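Local coordinates for uncharacterized hypothetical protein (Bacteroides uniformis, PDB 4EIU) that is of unknown function but belongs to the DUF3823 family, whose N-terminal domain is grouped with the transthyretin-like beta folds, at residues Q112-V117 and E143-K148. Residues are numbered along the deposited sequence; the frame is centred on the assembly and turned at random.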
loop_
_atom_site.group_PDB
_atom_site.type_symbol
_atom_site.label_atom_id
_atom_site.label_comp_id
_atom_site.label_asym_id
_atom_site.label_seq_id
_atom_site.Cartn_x
_atom_site.Cartn_y
_atom_site.Cartn_z
ATOM N N GLN A 112 -1.901 -0.543 -10.378
ATOM C CA GLN A 112 -3.343 -0.848 -10.272
ATOM C C GLN A 112 -3.565 -1.303 -8.817
ATOM O O GLN A 112 -3.438 -2.480 -8.510
ATOM C CB GLN A 112 -3.693 -1.924 -11.276
ATOM C CG GLN A 112 -3.774 -1.316 -12.676
ATOM C CD GLN A 112 -3.899 -2.318 -13.805
ATOM O OE1 GLN A 112 -3.117 -3.290 -13.911
ATOM N NE2 GLN A 112 -4.882 -2.085 -14.675
ATOM N N PRO A 113 -3.890 -0.341 -7.924
ATOM C CA PRO A 113 -4.048 -0.694 -6.524
ATOM C C PRO A 113 -5.250 -1.623 -6.366
ATOM O O PRO A 113 -6.189 -1.508 -7.096
ATOM C CB PRO A 113 -4.343 0.647 -5.837
ATOM C CG PRO A 113 -4.870 1.529 -6.913
ATOM C CD PRO A 113 -4.281 1.048 -8.209
ATOM N N PHE A 114 -5.206 -2.503 -5.374
ATOM C CA PHE A 114 -6.287 -3.439 -5.189
ATOM C C PHE A 114 -7.579 -2.736 -4.755
ATOM O O PHE A 114 -8.663 -3.095 -5.201
ATOM C CB PHE A 114 -5.927 -4.457 -4.111
ATOM C CG PHE A 114 -4.692 -5.252 -4.387
ATOM C CD1 PHE A 114 -4.431 -5.740 -5.647
ATOM C CD2 PHE A 114 -3.811 -5.554 -3.371
ATOM C CE1 PHE A 114 -3.300 -6.504 -5.893
ATOM C CE2 PHE A 114 -2.676 -6.313 -3.614
ATOM C CZ PHE A 114 -2.443 -6.818 -4.879
ATOM N N LEU A 115 -7.440 -1.758 -3.868
ATOM C CA LEU A 115 -8.559 -1.043 -3.206
ATOM C C LEU A 115 -8.279 0.450 -3.101
ATOM O O LEU A 115 -7.127 0.870 -2.994
ATOM C CB LEU A 115 -8.784 -1.602 -1.791
ATOM C CG LEU A 115 -9.105 -3.110 -1.633
ATOM C CD1 LEU A 115 -9.159 -3.546 -0.152
ATOM C CD2 LEU A 115 -10.447 -3.473 -2.299
ATOM N N ASN A 116 -9.346 1.233 -3.160
ATOM C CA ASN A 116 -9.332 2.616 -2.787
ATOM C C ASN A 116 -10.076 2.749 -1.479
ATOM O O ASN A 116 -11.163 2.171 -1.306
ATOM C CB ASN A 116 -10.002 3.452 -3.868
ATOM C CG ASN A 116 -9.218 3.467 -5.156
ATOM O OD1 ASN A 116 -7.992 3.456 -5.148
ATOM N ND2 ASN A 116 -9.918 3.537 -6.266
ATOM N N VAL A 117 -9.505 3.510 -0.567
ATOM C CA VAL A 117 -10.043 3.629 0.787
ATOM C C VAL A 117 -10.082 5.090 1.166
ATOM O O VAL A 117 -9.064 5.763 1.093
ATOM C CB VAL A 117 -9.160 2.890 1.814
ATOM C CG1 VAL A 117 -9.785 2.979 3.220
ATOM C CG2 VAL A 117 -8.882 1.449 1.377
ATOM N N GLU A 143 -12.071 -8.039 -13.246
ATOM C CA GLU A 143 -11.788 -8.668 -14.568
ATOM C C GLU A 143 -10.321 -8.532 -14.892
ATOM O O GLU A 143 -9.702 -9.508 -15.275
ATOM C CB GLU A 143 -12.614 -8.031 -15.697
ATOM N N VAL A 144 -9.780 -7.315 -14.720
ATOM C CA VAL A 144 -8.336 -7.047 -14.931
ATOM C C VAL A 144 -7.479 -7.803 -13.928
ATOM O O VAL A 144 -6.450 -8.362 -14.294
ATOM C CB VAL A 144 -8.035 -5.525 -14.964
ATOM C CG1 VAL A 144 -6.538 -5.266 -14.943
ATOM C CG2 VAL A 144 -8.750 -4.868 -16.209
ATOM N N PHE A 145 -7.870 -7.787 -12.654
ATOM C CA PHE A 145 -7.154 -8.563 -11.647
ATOM C C PHE A 145 -7.031 -9.993 -12.063
ATOM O O PHE A 145 -5.909 -10.519 -12.175
ATOM C CB PHE A 145 -7.852 -8.414 -10.319
ATOM C CG PHE A 145 -7.157 -9.048 -9.157
ATOM C CD1 PHE A 145 -7.235 -10.410 -8.946
ATOM C CD2 PHE A 145 -6.468 -8.270 -8.221
ATOM C CE1 PHE A 145 -6.661 -10.990 -7.820
ATOM C CE2 PHE A 145 -5.870 -8.850 -7.097
ATOM C CZ PHE A 145 -5.984 -10.216 -6.889
ATOM N N ARG A 146 -8.169 -10.629 -12.367
ATOM C CA ARG A 146 -8.097 -11.997 -12.848
ATOM C C ARG A 146 -7.289 -12.172 -14.148
ATOM O O ARG A 146 -6.512 -13.108 -14.279
ATOM C CB ARG A 146 -9.496 -12.576 -13.061
ATOM C CG ARG A 146 -9.427 -14.049 -13.422
ATOM C CD ARG A 146 -10.767 -14.740 -13.211
ATOM N NE ARG A 146 -11.747 -14.152 -14.109
ATOM C CZ ARG A 146 -12.957 -14.647 -14.330
ATOM N NH1 ARG A 146 -13.342 -15.765 -13.727
ATOM N NH2 ARG A 146 -13.768 -14.041 -15.187
ATOM N N GLU A 147 -7.515 -11.303 -15.132
ATOM C CA GLU A 147 -6.771 -11.399 -16.402
ATOM C C GLU A 147 -5.243 -11.405 -16.164
ATOM O O GLU A 147 -4.521 -12.150 -16.813
ATOM C CB GLU A 147 -7.133 -10.217 -17.330
ATOM C CG GLU A 147 -6.122 -9.979 -18.458
ATOM C CD GLU A 147 -6.129 -8.568 -19.087
ATOM O OE1 GLU A 147 -6.497 -7.553 -18.458
ATOM O OE2 GLU A 147 -5.703 -8.463 -20.252
ATOM N N LYS A 148 -4.747 -10.587 -15.238
ATOM C CA LYS A 148 -3.306 -10.489 -15.051
ATOM C C LYS A 148 -2.759 -11.560 -14.071
ATOM O O LYS A 148 -1.625 -11.994 -14.195
ATOM C CB LYS A 148 -2.909 -9.080 -14.619
ATOM C CG LYS A 148 -3.228 -8.049 -15.722
ATOM C CD LYS A 148 -2.663 -6.675 -15.435
ATOM C CE LYS A 148 -2.785 -5.740 -16.669
ATOM N NZ LYS A 148 -2.194 -4.403 -16.370
HETATM O O HOH W 1 -5.178 -3.170 -17.348
#
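Val144, Phe145 and Lys148 of the helix 142-149 meet Gln112 and Phe114, which sit on the linker between strand 104-111 and the strand that starts at Leu115. That strand, 115-126, forms a beta hairpin with the antiparallel strand 129-138; the short helix follows the second strand and packs back on the segment leading into the first. Val144 comes first: its CG1 lies 3.6 Å from Gln112 NE2, so that a methyl rests beside the amide nitrogen, the two side chains crossing at about a right angle. That methyl is directed to the linker because CG1 stands opposite the backbone N (chi1 170°).

Next along the helix, Phe145 carries the apolar part. Its CE2 is 3.7 Å from Phe114 CE1, and Phe114 CD1 comes up to the edge of the Phe145 ring in that ring's plane. With centroids 5.8 Å apart and planes at 64°, the two rings meet obliquely. Both rings are buried and both touch Ile225 of strand 216-225, while the rings of Tyr227 and Phe145 meet edge-to-face.

One turn past Val144, Lys148, its chain extended beyond CG, supplies the polar half. A water takes a 2.9 Å hydrogen bond from Gln112 NE2 and a weak one from Lys148 NZ, bridging amide and ammonium. The direct link is a 2.9 Å hydrogen bond from Lys148 NZ to Gln112 OE1, the donor tilted 28° from the carbonyl plane.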